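Carbon monoxide oxidation system transcription regulator CooA-1 (Carboxydothermus hydrogenoformans, PDB 2FMY) acts as a haem-containing, carbon monoxide-dependent transcription activator that probably binds DNA through a Crp-like helix-turn-helix domain when its haem takes up CO. Local coordinates at residues S53-V58 / I71-D76; F146-A151 / K212-S217; T40-R45 / H81-I86. One frame throughout, in Å; residues are numbered along the deposited sequence.

Overall arrangement
From the N terminus, the chain first passes through 40-45, a loop between strands 37-39 and 47-53, and returns to it at 81-86, so contact 3 closes a long, mostly beta excursion beside the haem. Contact 1 falls entirely within that excursion: 53-58 pairs with 71-76 across the hairpin of strands 55-61 and 66-73. Contacts 1 and 3 touch where Val-58 CG1 packs on Ala-84 CB at 3.7 Å, strands 55-61 and 85-88 being neighbours in one sheet. Contact 2 follows in series, joining helices 137-154 and 210-216 of the helix-turn-helix region. Its centre lies about 29 Å from that of contact 1 and 35 Å from that of contact 3.

Contact 1. Residues S53-V58 / I71-D76; sequences SGRVRV and ILEAGD
Val-56 O receives the amide of Leu-72 in a short, nearly straight bond (N to O 2.7 Å, 174° at the hydrogen), and the CA-H of Ile-71 adds a weaker approach to the same oxygen. The reciprocal bond, Val-56 N to Leu-72 O at 2.9 Å, makes this an antiparallel hydrogen-bonded pair. Arg-57 and Ile-71 follow as a non-hydrogen-bonded pair. Side chains therefore alternate between two faces. On the buried one, Leu-72 CD1 presses against Val-58 CG2 at 3.5 Å and more loosely against Val-56 CG1, with Val-119 of helix 111-135 and Phe-78 adding to the packing. On the other, the two branches of Ile-71 part: with CG2 anti to the backbone N, that methyl lies 3.5 Å from Arg-55 NE, while CD1 meets Arg-57 CG at 3.8 Å. The guanidinium of Arg-57 goes on to Glu-66. Arg-55 and Glu-73 run side by side, but OE2 sits over one guanidinium face, 3.8 Å from NH1, with the planes 58° apart; this is a long charge pairing without a directed N-H. Beyond the paired residues a water joins Gly-54 O to Ala-74 N. Glu-73 N donates to Asp-76 OD2 at 2.9 Å, bracing a type II turn with Gly-75 in its third position. The whole is an antiparallel beta hairpin within the cyclic nucleotide-binding domain, a cupin-like beta fold.

Contact 2. Residues F146-A151 / K212-S217; sequences FLVQAA and KLKEFS
Val-148 and Lys-214 meet with their side chains crossing at about a right angle, in a helix-to-helix packing of the Crp-like helix-turn-helix domain. The contact is apolar, with no hydrogen bond between 146-151 and 212-217. The two helix segments approach to 9.6 Å between axes, with their directions 133° apart, an inclined and roughly antiparallel crossing, and the contact is a small patch. Val-148 turns both methyls into it. CG2 lies against Lys-214 CG at 3.8 Å and, less closely, against Leu-213 CG at 4.2 Å, whereas CG1 touches the same lysine chain at both CG and CE, 4.1 Å from CE. Lys-214 can serve as this wall because its chain is extended beyond CG, so that methylenes rather than the amino group lie beside the valine. An alanine in place of Val-148 would lose both methyls and is likely to open a gap against Leu-213 and leave the aliphatic part of Lys-214 freer to turn. Deeper in, Leu-213 is swung toward the other helix with CG anti to the backbone N (chi1 -177°), which brings CD2 to 3.8 Å from Leu-147 CB. Both leucines are buried and also reach the adjoining sheet, Leu-147 touching Leu-205 and Leu-213 touching Leu-207, both on strand 204-207. At the C-terminal end of the patch Ser-217 N makes weak hydrogen bonds to the carbonyls of Leu-213 and Lys-214, while Ser-217 CB comes to 4.3 Å from Val-148 CG2.

Contact 3. Residues T40-R45 / H81-I86; sequences TPNTER and HTRAFI. With HEM (protoporphyrin IX containing Fe), chain E.
Pro-41 lays its CD over the middle of the Phe-85 ring, 3.4 Å from the centroid and 8° off the ring normal, a well-formed CH-pi contact and the tight part of this interface. Phe-85 brings its ring there by setting CG anti to its own carbonyl carbon (chi1 -70°). The neighbouring proline CG still reaches the ring at CE2 and also touches Arg-83 O at 3.4 Å, so the pyrrolidine packs on the aromatic face and on a backbone carbonyl roughly square to it. Beyond it the fit slackens. Exposed Thr-40 brings mainly CG2, oblique to the ring near Phe-85 CE1. Its carbonyl is joined to Ala-84 O through a water that donates to both, and the backbone N of Asn-42 makes a weak, bent hydrogen bond to Thr-82 O (127° at the hydrogen). The 81-84 loop is braced from within: Thr-82 OG1 accepts from Ala-84 N in an ST turn, shaping the bend between the iron ligand and the propionate-binding arginine, and Thr-82 CG2 also packs on the haem. His-81 NE2 ligates the iron at 2.2 Å, while ND1 is hydrogen-bonded to Asn-46 OD1; together these probably limit the ring's rotation, and the second may strengthen its donation to the metal. The guanidinium of Arg-83 meets one propionate with its own edge, NE to HEM O1D at 2.9 Å and NH2 to O2D, while the backbone N of Arg-83 also donates to O1D at 2.7 Å. It also forms a salt bridge with Asp-190 of the second subunit and a hydrogen bond with Thr-129 of that subunit. One short segment thus couples iron ligation, propionate charge and the subunit interface, consistent with a change of ligand at the haem being passed on to the partner subunit.

Contact 1. Residues S53-V58 / I71-D76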
loop_
_atom_site.group_PDB
_atom_site.type_symbol
_atom_site.label_atom_id
_atom_site.label_comp_id
_atom_site.label_asym_id
_atom_site.label_seq_id
_atom_site.Cartn_x
_atom_site.Cartn_y
_atom_site.Cartn_z
ATOM N N SER A 53 -7.549 21.732 -9.243
ATOM C CA SER A 53 -8.569 22.190 -8.323
ATOM C C SER A 53 -9.624 21.108 -8.120
ATOM O O SER A 53 -9.874 20.291 -9.003
ATOM C CB SER A 53 -9.218 23.481 -8.828
ATOM O OG SER A 53 -9.888 23.251 -10.052
ATOM N N GLY A 54 -10.244 21.118 -6.949
ATOM C CA GLY A 54 -11.249 20.130 -6.618
ATOM C C GLY A 54 -10.666 19.071 -5.723
ATOM O O GLY A 54 -9.630 19.276 -5.091
ATOM N N ARG A 55 -11.357 17.939 -5.654
ATOM C CA ARG A 55 -10.951 16.825 -4.810
ATOM C C ARG A 55 -11.373 15.543 -5.504
ATOM O O ARG A 55 -12.477 15.453 -6.067
ATOM C CB ARG A 55 -11.579 16.911 -3.407
ATOM C CG ARG A 55 -10.913 17.941 -2.470
ATOM C CD ARG A 55 -11.664 18.146 -1.130
ATOM N NE ARG A 55 -11.854 16.887 -0.397
ATOM C CZ ARG A 55 -11.887 16.777 0.935
ATOM N NH1 ARG A 55 -11.719 17.850 1.707
ATOM N NH2 ARG A 55 -12.072 15.589 1.502
ATOM N N VAL A 56 -10.494 14.552 -5.449
ATOM C CA VAL A 56 -10.670 13.326 -6.203
ATOM C C VAL A 56 -10.516 12.138 -5.260
ATOM O O VAL A 56 -9.548 12.050 -4.499
ATOM C CB VAL A 56 -9.643 13.259 -7.381
ATOM C CG1 VAL A 56 -9.524 11.861 -7.937
ATOM C CG2 VAL A 56 -10.026 14.239 -8.489
ATOM N N ARG A 57 -11.485 11.235 -5.305
ATOM C CA ARG A 57 -11.459 10.037 -4.487
ATOM C C ARG A 57 -10.851 8.871 -5.262
ATOM O O ARG A 57 -11.282 8.565 -6.387
ATOM C CB ARG A 57 -12.871 9.679 -4.015
ATOM C CG ARG A 57 -12.895 8.504 -3.044
ATOM C CD ARG A 57 -14.229 8.363 -2.351
ATOM N NE ARG A 57 -15.285 7.907 -3.253
ATOM C CZ ARG A 57 -15.791 6.676 -3.267
ATOM N NH1 ARG A 57 -15.343 5.746 -2.427
ATOM N NH2 ARG A 57 -16.756 6.376 -4.130
ATOM N N VAL A 58 -9.838 8.251 -4.664
ATOM C CA VAL A 58 -9.261 7.010 -5.162
ATOM C C VAL A 58 -9.819 5.873 -4.307
ATOM O O VAL A 58 -9.716 5.903 -3.074
ATOM C CB VAL A 58 -7.709 7.029 -5.103
ATOM C CG1 VAL A 58 -7.118 5.745 -5.685
ATOM C CG2 VAL A 58 -7.147 8.274 -5.847
ATOM N N ILE A 71 -8.109 10.624 -0.586
ATOM C CA ILE A 71 -8.702 11.820 -1.183
ATOM C C ILE A 71 -7.533 12.665 -1.690
ATOM O O ILE A 71 -6.636 13.019 -0.931
ATOM C CB ILE A 71 -9.568 12.608 -0.177
ATOM C CG1 ILE A 71 -10.588 11.696 0.529
ATOM C CG2 ILE A 71 -10.239 13.822 -0.846
ATOM C CD1 ILE A 71 -11.503 10.897 -0.390
ATOM N N LEU A 72 -7.521 12.929 -2.989
ATOM C CA LEU A 72 -6.485 13.760 -3.595
ATOM C C LEU A 72 -6.991 15.175 -3.663
ATOM O O LEU A 72 -8.137 15.412 -4.032
ATOM C CB LEU A 72 -6.119 13.268 -5.003
ATOM C CG LEU A 72 -5.740 11.787 -5.158
ATOM C CD1 LEU A 72 -5.710 11.410 -6.622
ATOM C CD2 LEU A 72 -4.412 11.454 -4.496
ATOM N N GLU A 73 -6.128 16.106 -3.296
ATOM C CA GLU A 73 -6.474 17.512 -3.237
ATOM C C GLU A 73 -5.569 18.280 -4.190
ATOM O O GLU A 73 -4.632 17.709 -4.758
ATOM C CB GLU A 73 -6.322 18.006 -1.798
ATOM C CG GLU A 73 -7.467 17.528 -0.909
ATOM C CD GLU A 73 -7.131 17.518 0.564
ATOM O OE1 GLU A 73 -6.022 17.958 0.932
ATOM O OE2 GLU A 73 -7.981 17.063 1.363
ATOM N N ALA A 74 -5.858 19.563 -4.375
ATOM C CA ALA A 74 -5.070 20.417 -5.250
ATOM C C ALA A 74 -3.583 20.227 -4.982
ATOM O O ALA A 74 -3.135 20.310 -3.837
ATOM C CB ALA A 74 -5.470 21.870 -5.078
ATOM N N GLY A 75 -2.830 19.930 -6.036
ATOM C CA GLY A 75 -1.386 19.751 -5.919
ATOM C C GLY A 75 -0.949 18.299 -5.843
ATOM O O GLY A 75 0.250 17.998 -5.910
ATOM N N ASP A 76 -1.915 17.393 -5.723
ATOM C CA ASP A 76 -1.613 15.965 -5.627
ATOM C C ASP A 76 -1.511 15.274 -6.977
ATOM O O ASP A 76 -2.306 15.530 -7.873
ATOM C CB ASP A 76 -2.645 15.244 -4.754
ATOM C CG ASP A 76 -2.466 15.530 -3.271
ATOM O OD1 ASP A 76 -1.352 15.893 -2.837
ATOM O OD2 ASP A 76 -3.461 15.387 -2.534
HETATM O O HOH W 1 -8.361 20.615 -3.176
#

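Contact 2. Residues F146-A151 / K212-S217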
loop_
_atom_site.group_PDB
_atom_site.type_symbol
_atom_site.label_atom_id
_atom_site.label_comp_id
_atom_site.label_asym_id
_atom_site.label_seq_id
_atom_site.Cartn_x
_atom_site.Cartn_y
_atom_site.Cartn_z
ATOM N N PHE A 146 -18.243 -1.785 21.947
ATOM C CA PHE A 146 -17.795 -1.684 23.337
ATOM C C PHE A 146 -17.327 -0.268 23.688
ATOM O O PHE A 146 -17.743 0.276 24.702
ATOM C CB PHE A 146 -16.695 -2.713 23.648
ATOM C CG PHE A 146 -16.002 -2.487 24.978
ATOM C CD1 PHE A 146 -16.721 -2.516 26.175
ATOM C CD2 PHE A 146 -14.636 -2.250 25.026
ATOM C CE1 PHE A 146 -16.079 -2.292 27.406
ATOM C CE2 PHE A 146 -13.983 -2.031 26.244
ATOM C CZ PHE A 146 -14.702 -2.057 27.435
ATOM N N LEU A 147 -16.479 0.325 22.847
ATOM C CA LEU A 147 -15.942 1.659 23.097
ATOM C C LEU A 147 -17.004 2.759 23.057
ATOM O O LEU A 147 -16.907 3.728 23.811
ATOM C CB LEU A 147 -14.788 1.998 22.137
ATOM C CG LEU A 147 -13.583 1.051 22.104
ATOM C CD1 LEU A 147 -12.522 1.515 21.111
ATOM C CD2 LEU A 147 -12.991 0.831 23.487
ATOM N N VAL A 148 -18.001 2.605 22.186
ATOM C CA VAL A 148 -19.136 3.536 22.109
ATOM C C VAL A 148 -19.988 3.461 23.379
ATOM O O VAL A 148 -20.412 4.494 23.898
ATOM C CB VAL A 148 -20.024 3.309 20.845
ATOM C CG1 VAL A 148 -21.305 4.143 20.918
ATOM C CG2 VAL A 148 -19.260 3.659 19.574
ATOM N N GLN A 149 -20.235 2.241 23.860
ATOM C CA GLN A 149 -20.925 2.024 25.128
ATOM C C GLN A 149 -20.155 2.616 26.315
ATOM O O GLN A 149 -20.722 3.335 27.135
ATOM C CB GLN A 149 -21.189 0.525 25.352
ATOM C CG GLN A 149 -22.102 0.236 26.531
ATOM C CD GLN A 149 -23.455 0.926 26.399
ATOM O OE1 GLN A 149 -24.112 0.827 25.362
ATOM N NE2 GLN A 149 -23.875 1.628 27.452
ATOM N N ALA A 150 -18.869 2.290 26.401
ATOM C CA ALA A 150 -17.977 2.855 27.413
ATOM C C ALA A 150 -17.966 4.392 27.394
ATOM O O ALA A 150 -17.932 5.024 28.450
ATOM C CB ALA A 150 -16.561 2.310 27.223
ATOM N N ALA A 151 -17.977 4.985 26.196
ATOM C CA ALA A 151 -18.114 6.446 26.042
ATOM C C ALA A 151 -19.422 6.951 26.650
ATOM O O ALA A 151 -19.432 7.961 27.352
ATOM C CB ALA A 151 -18.009 6.859 24.572
ATOM N N LYS A 212 -16.956 9.038 14.091
ATOM C CA LYS A 212 -16.307 8.103 13.163
ATOM C C LYS A 212 -16.295 6.677 13.714
ATOM O O LYS A 212 -16.448 5.715 12.968
ATOM C CB LYS A 212 -14.882 8.559 12.835
ATOM C CG LYS A 212 -14.302 7.912 11.581
ATOM C CD LYS A 212 -12.818 8.249 11.386
ATOM C CE LYS A 212 -12.609 9.702 10.974
ATOM N NZ LYS A 212 -11.496 9.855 9.987
ATOM N N LEU A 213 -16.114 6.555 15.026
ATOM C CA LEU A 213 -16.108 5.261 15.700
ATOM C C LEU A 213 -17.480 4.579 15.672
ATOM O O LEU A 213 -17.568 3.355 15.547
ATOM C CB LEU A 213 -15.600 5.429 17.141
ATOM C CG LEU A 213 -15.413 4.226 18.065
ATOM C CD1 LEU A 213 -14.275 3.327 17.616
ATOM C CD2 LEU A 213 -15.164 4.722 19.481
ATOM N N LYS A 214 -18.544 5.370 15.788
ATOM C CA LYS A 214 -19.913 4.857 15.639
ATOM C C LYS A 214 -20.186 4.271 14.239
ATOM O O LYS A 214 -21.094 3.460 14.072
ATOM C CB LYS A 214 -20.940 5.942 15.966
ATOM C CG LYS A 214 -20.975 6.347 17.429
ATOM C CD LYS A 214 -21.998 7.432 17.670
ATOM C CE LYS A 214 -22.131 7.731 19.151
ATOM N NZ LYS A 214 -23.066 8.865 19.393
ATOM N N GLU A 215 -19.393 4.681 13.249
ATOM C CA GLU A 215 -19.478 4.125 11.898
ATOM C C GLU A 215 -18.986 2.677 11.865
ATOM O O GLU A 215 -19.451 1.887 11.052
ATOM C CB GLU A 215 -18.697 4.978 10.886
ATOM C CG GLU A 215 -19.177 6.427 10.758
ATOM C CD GLU A 215 -18.377 7.257 9.742
ATOM O OE1 GLU A 215 -18.635 8.480 9.640
ATOM O OE2 GLU A 215 -17.499 6.699 9.039
ATOM N N PHE A 216 -18.056 2.334 12.755
ATOM C CA PHE A 216 -17.550 0.959 12.857
ATOM C C PHE A 216 -18.418 0.072 13.732
ATOM O O PHE A 216 -18.319 -1.154 13.676
ATOM C CB PHE A 216 -16.105 0.933 13.348
ATOM C CG PHE A 216 -15.146 1.469 12.360
ATOM C CD1 PHE A 216 -14.515 2.681 12.580
ATOM C CD2 PHE A 216 -14.905 0.784 11.175
ATOM C CE1 PHE A 216 -13.636 3.194 11.640
ATOM C CE2 PHE A 216 -14.034 1.288 10.228
ATOM C CZ PHE A 216 -13.398 2.492 10.456
ATOM N N SER A 217 -19.262 0.703 14.542
ATOM C CA SER A 217 -20.239 -0.007 15.350
ATOM C C SER A 217 -21.519 -0.316 14.555
ATOM O O SER A 217 -22.402 -1.022 15.047
ATOM C CB SER A 217 -20.562 0.808 16.602
ATOM O OG SER A 217 -21.449 0.100 17.443
#

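Contact 3. Residues T40-R45 / H81-I86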
loop_
_atom_site.group_PDB
_atom_site.type_symbol
_atom_site.label_atom_id
_atom_site.label_comp_id
_atom_site.label_asym_id
_atom_site.label_seq_id
_atom_site.Cartn_x
_atom_site.Cartn_y
_atom_site.Cartn_z
ATOM N N THR A 40 -11.377 4.396 -14.738
ATOM C CA THR A 40 -11.589 3.043 -14.242
ATOM C C THR A 40 -10.212 2.391 -14.040
ATOM O O THR A 40 -9.207 2.969 -14.451
ATOM C CB THR A 40 -12.443 2.230 -15.230
ATOM O OG1 THR A 40 -11.872 2.315 -16.543
ATOM C CG2 THR A 40 -13.862 2.781 -15.278
ATOM N N PRO A 41 -10.143 1.221 -13.365
ATOM C CA PRO A 41 -8.857 0.532 -13.228
ATOM C C PRO A 41 -8.125 0.313 -14.555
ATOM O O PRO A 41 -8.690 -0.300 -15.478
ATOM C CB PRO A 41 -9.250 -0.811 -12.623
ATOM C CG PRO A 41 -10.479 -0.517 -11.839
ATOM C CD PRO A 41 -11.215 0.511 -12.644
ATOM N N ASN A 42 -6.881 0.816 -14.635
ATOM C CA ASN A 42 -5.967 0.521 -15.752
ATOM C C ASN A 42 -6.529 0.872 -17.132
ATOM O O ASN A 42 -6.557 0.016 -18.024
ATOM C CB ASN A 42 -5.564 -0.966 -15.759
ATOM C CG ASN A 42 -4.865 -1.402 -14.485
ATOM O OD1 ASN A 42 -3.834 -0.849 -14.106
ATOM N ND2 ASN A 42 -5.409 -2.434 -13.838
ATOM N N THR A 43 -6.960 2.123 -17.302
ATOM C CA THR A 43 -7.576 2.596 -18.548
ATOM C C THR A 43 -6.661 2.366 -19.756
ATOM O O THR A 43 -5.473 2.082 -19.598
ATOM C CB THR A 43 -7.978 4.108 -18.460
ATOM O OG1 THR A 43 -6.815 4.926 -18.265
ATOM C CG2 THR A 43 -8.946 4.355 -17.325
ATOM N N GLU A 44 -7.214 2.486 -20.961
ATOM C CA GLU A 44 -6.424 2.319 -22.179
ATOM C C GLU A 44 -5.191 3.245 -22.155
ATOM O O GLU A 44 -4.060 2.792 -22.360
ATOM C CB GLU A 44 -7.294 2.538 -23.429
ATOM C CG GLU A 44 -8.524 1.591 -23.516
ATOM C CD GLU A 44 -9.318 1.701 -24.833
ATOM O OE1 GLU A 44 -9.211 2.734 -25.542
ATOM O OE2 GLU A 44 -10.059 0.742 -25.158
ATOM N N ARG A 45 -5.407 4.528 -21.869
ATOM C CA ARG A 45 -4.307 5.488 -21.796
ATOM C C ARG A 45 -3.598 5.466 -20.447
ATOM O O ARG A 45 -4.234 5.478 -19.384
ATOM C CB ARG A 45 -4.776 6.904 -22.137
ATOM C CG ARG A 45 -5.020 7.116 -23.623
ATOM C CD ARG A 45 -4.749 8.545 -24.035
ATOM N NE ARG A 45 -3.325 8.885 -23.988
ATOM C CZ ARG A 45 -2.847 10.111 -24.166
ATOM N NH1 ARG A 45 -3.673 11.128 -24.402
ATOM N NH2 ARG A 45 -1.541 10.325 -24.096
ATOM N N HIS A 81 -2.779 3.902 -14.013
ATOM C CA HIS A 81 -2.343 2.501 -14.194
ATOM C C HIS A 81 -2.422 1.660 -12.918
ATOM O O HIS A 81 -1.627 0.740 -12.705
ATOM C CB HIS A 81 -0.974 2.394 -14.902
ATOM C CG HIS A 81 0.145 3.077 -14.177
ATOM N ND1 HIS A 81 0.634 4.310 -14.557
ATOM C CD2 HIS A 81 0.864 2.707 -13.090
ATOM C CE1 HIS A 81 1.609 4.664 -13.739
ATOM N NE2 HIS A 81 1.768 3.712 -12.841
ATOM N N THR A 82 -3.409 1.974 -12.083
ATOM C CA THR A 82 -3.662 1.224 -10.853
ATOM C C THR A 82 -5.001 0.500 -10.948
ATOM O O THR A 82 -5.820 0.805 -11.817
ATOM C CB THR A 82 -3.672 2.132 -9.590
ATOM O OG1 THR A 82 -4.939 2.791 -9.485
ATOM C CG2 THR A 82 -2.539 3.183 -9.632
ATOM N N ARG A 83 -5.224 -0.442 -10.039
ATOM C CA ARG A 83 -6.479 -1.190 -9.995
ATOM C C ARG A 83 -7.643 -0.462 -9.297
ATOM O O ARG A 83 -8.663 -1.076 -8.977
ATOM C CB ARG A 83 -6.244 -2.561 -9.355
ATOM C CG ARG A 83 -5.640 -3.586 -10.324
ATOM C CD ARG A 83 -5.037 -4.756 -9.564
ATOM N NE ARG A 83 -3.841 -4.358 -8.821
ATOM C CZ ARG A 83 -3.214 -5.121 -7.925
ATOM N NH1 ARG A 83 -3.666 -6.341 -7.624
ATOM N NH2 ARG A 83 -2.128 -4.658 -7.317
ATOM N N ALA A 84 -7.509 0.843 -9.088
ATOM C CA ALA A 84 -8.533 1.624 -8.395
ATOM C C ALA A 84 -9.378 2.473 -9.345
ATOM O O ALA A 84 -8.948 2.801 -10.455
ATOM C CB ALA A 84 -7.879 2.505 -7.345
ATOM N N PHE A 85 -10.589 2.803 -8.900
ATOM C CA PHE A 85 -11.437 3.771 -9.575
ATOM C C PHE A 85 -11.076 5.175 -9.073
ATOM O O PHE A 85 -10.542 5.338 -7.961
ATOM C CB PHE A 85 -12.919 3.481 -9.330
ATOM C CG PHE A 85 -13.430 2.240 -10.024
ATOM C CD1 PHE A 85 -14.106 2.337 -11.237
ATOM C CD2 PHE A 85 -13.247 0.978 -9.459
ATOM C CE1 PHE A 85 -14.597 1.205 -11.887
ATOM C CE2 PHE A 85 -13.739 -0.170 -10.096
ATOM C CZ PHE A 85 -14.416 -0.055 -11.313
ATOM N N ILE A 86 -11.340 6.176 -9.906
ATOM C CA ILE A 86 -10.999 7.562 -9.580
ATOM C C ILE A 86 -12.200 8.444 -9.896
ATOM O O ILE A 86 -12.632 8.515 -11.046
ATOM C CB ILE A 86 -9.722 8.026 -10.336
ATOM C CG1 ILE A 86 -8.511 7.179 -9.914
ATOM C CG2 ILE A 86 -9.437 9.501 -10.084
ATOM C CD1 ILE A 86 -7.258 7.418 -10.754
HETATM C CHA HEM E . 2.448 0.431 -10.982
HETATM C CHB HEM E . 5.701 2.685 -13.781
HETATM C CHC HEM E . 4.090 6.977 -12.127
HETATM C CHD HEM E . 1.571 4.670 -8.665
HETATM C C1A HEM E . 3.424 0.660 -11.931
HETATM C C2A HEM E . 4.019 -0.333 -12.819
HETATM C C3A HEM E . 4.930 0.282 -13.597
HETATM C C4A HEM E . 4.927 1.691 -13.231
HETATM C CMA HEM E . 5.807 -0.385 -14.700
HETATM C CAA HEM E . 3.673 -1.843 -12.822
HETATM C CBA HEM E . 4.689 -2.488 -11.879
HETATM C CGA HEM E . 4.687 -3.997 -11.941
HETATM O O1A HEM E . 4.918 -4.580 -13.039
HETATM O O2A HEM E . 4.465 -4.625 -10.877
HETATM C C1B HEM E . 5.583 4.040 -13.546
HETATM C C2B HEM E . 6.434 5.068 -14.103
HETATM C C3B HEM E . 5.991 6.261 -13.651
HETATM C C4B HEM E . 4.844 6.024 -12.789
HETATM C CMB HEM E . 7.627 4.777 -15.045
HETATM C CAB HEM E . 6.572 7.660 -13.939
HETATM C CBB HEM E . 7.204 7.953 -15.074
HETATM C C1C HEM E . 3.236 6.755 -11.068
HETATM C C2C HEM E . 2.482 7.741 -10.311
HETATM C C3C HEM E . 1.794 7.096 -9.346
HETATM C C4C HEM E . 2.083 5.680 -9.459
HETATM C CMC HEM E . 2.477 9.263 -10.586
HETATM C CAC HEM E . 0.841 7.709 -8.291
HETATM C CBC HEM E . 1.316 8.558 -7.370
HETATM C C1D HEM E . 1.517 3.323 -8.969
HETATM C C2D HEM E . 0.765 2.309 -8.248
HETATM C C3D HEM E . 1.052 0.990 -8.971
HETATM C C4D HEM E . 1.931 1.325 -10.061
HETATM C CMD HEM E . -0.120 2.507 -7.001
HETATM C CAD HEM E . 0.480 -0.398 -8.618
HETATM C CBD HEM E . -0.880 -0.424 -9.292
HETATM C CGD HEM E . -1.685 -1.640 -8.918
HETATM O O1D HEM E . -2.911 -1.630 -9.145
HETATM O O2D HEM E . -1.102 -2.627 -8.411
HETATM N NA HEM E . 4.004 1.878 -12.218
HETATM N NB HEM E . 4.626 4.660 -12.756
HETATM N NC HEM E . 2.956 5.520 -10.522
HETATM N ND HEM E . 2.182 2.691 -10.017
HETATM FE FE HEM E . 3.350 3.661 -11.378
HETATM O O HOH W 2 -7.672 4.174 -12.583
#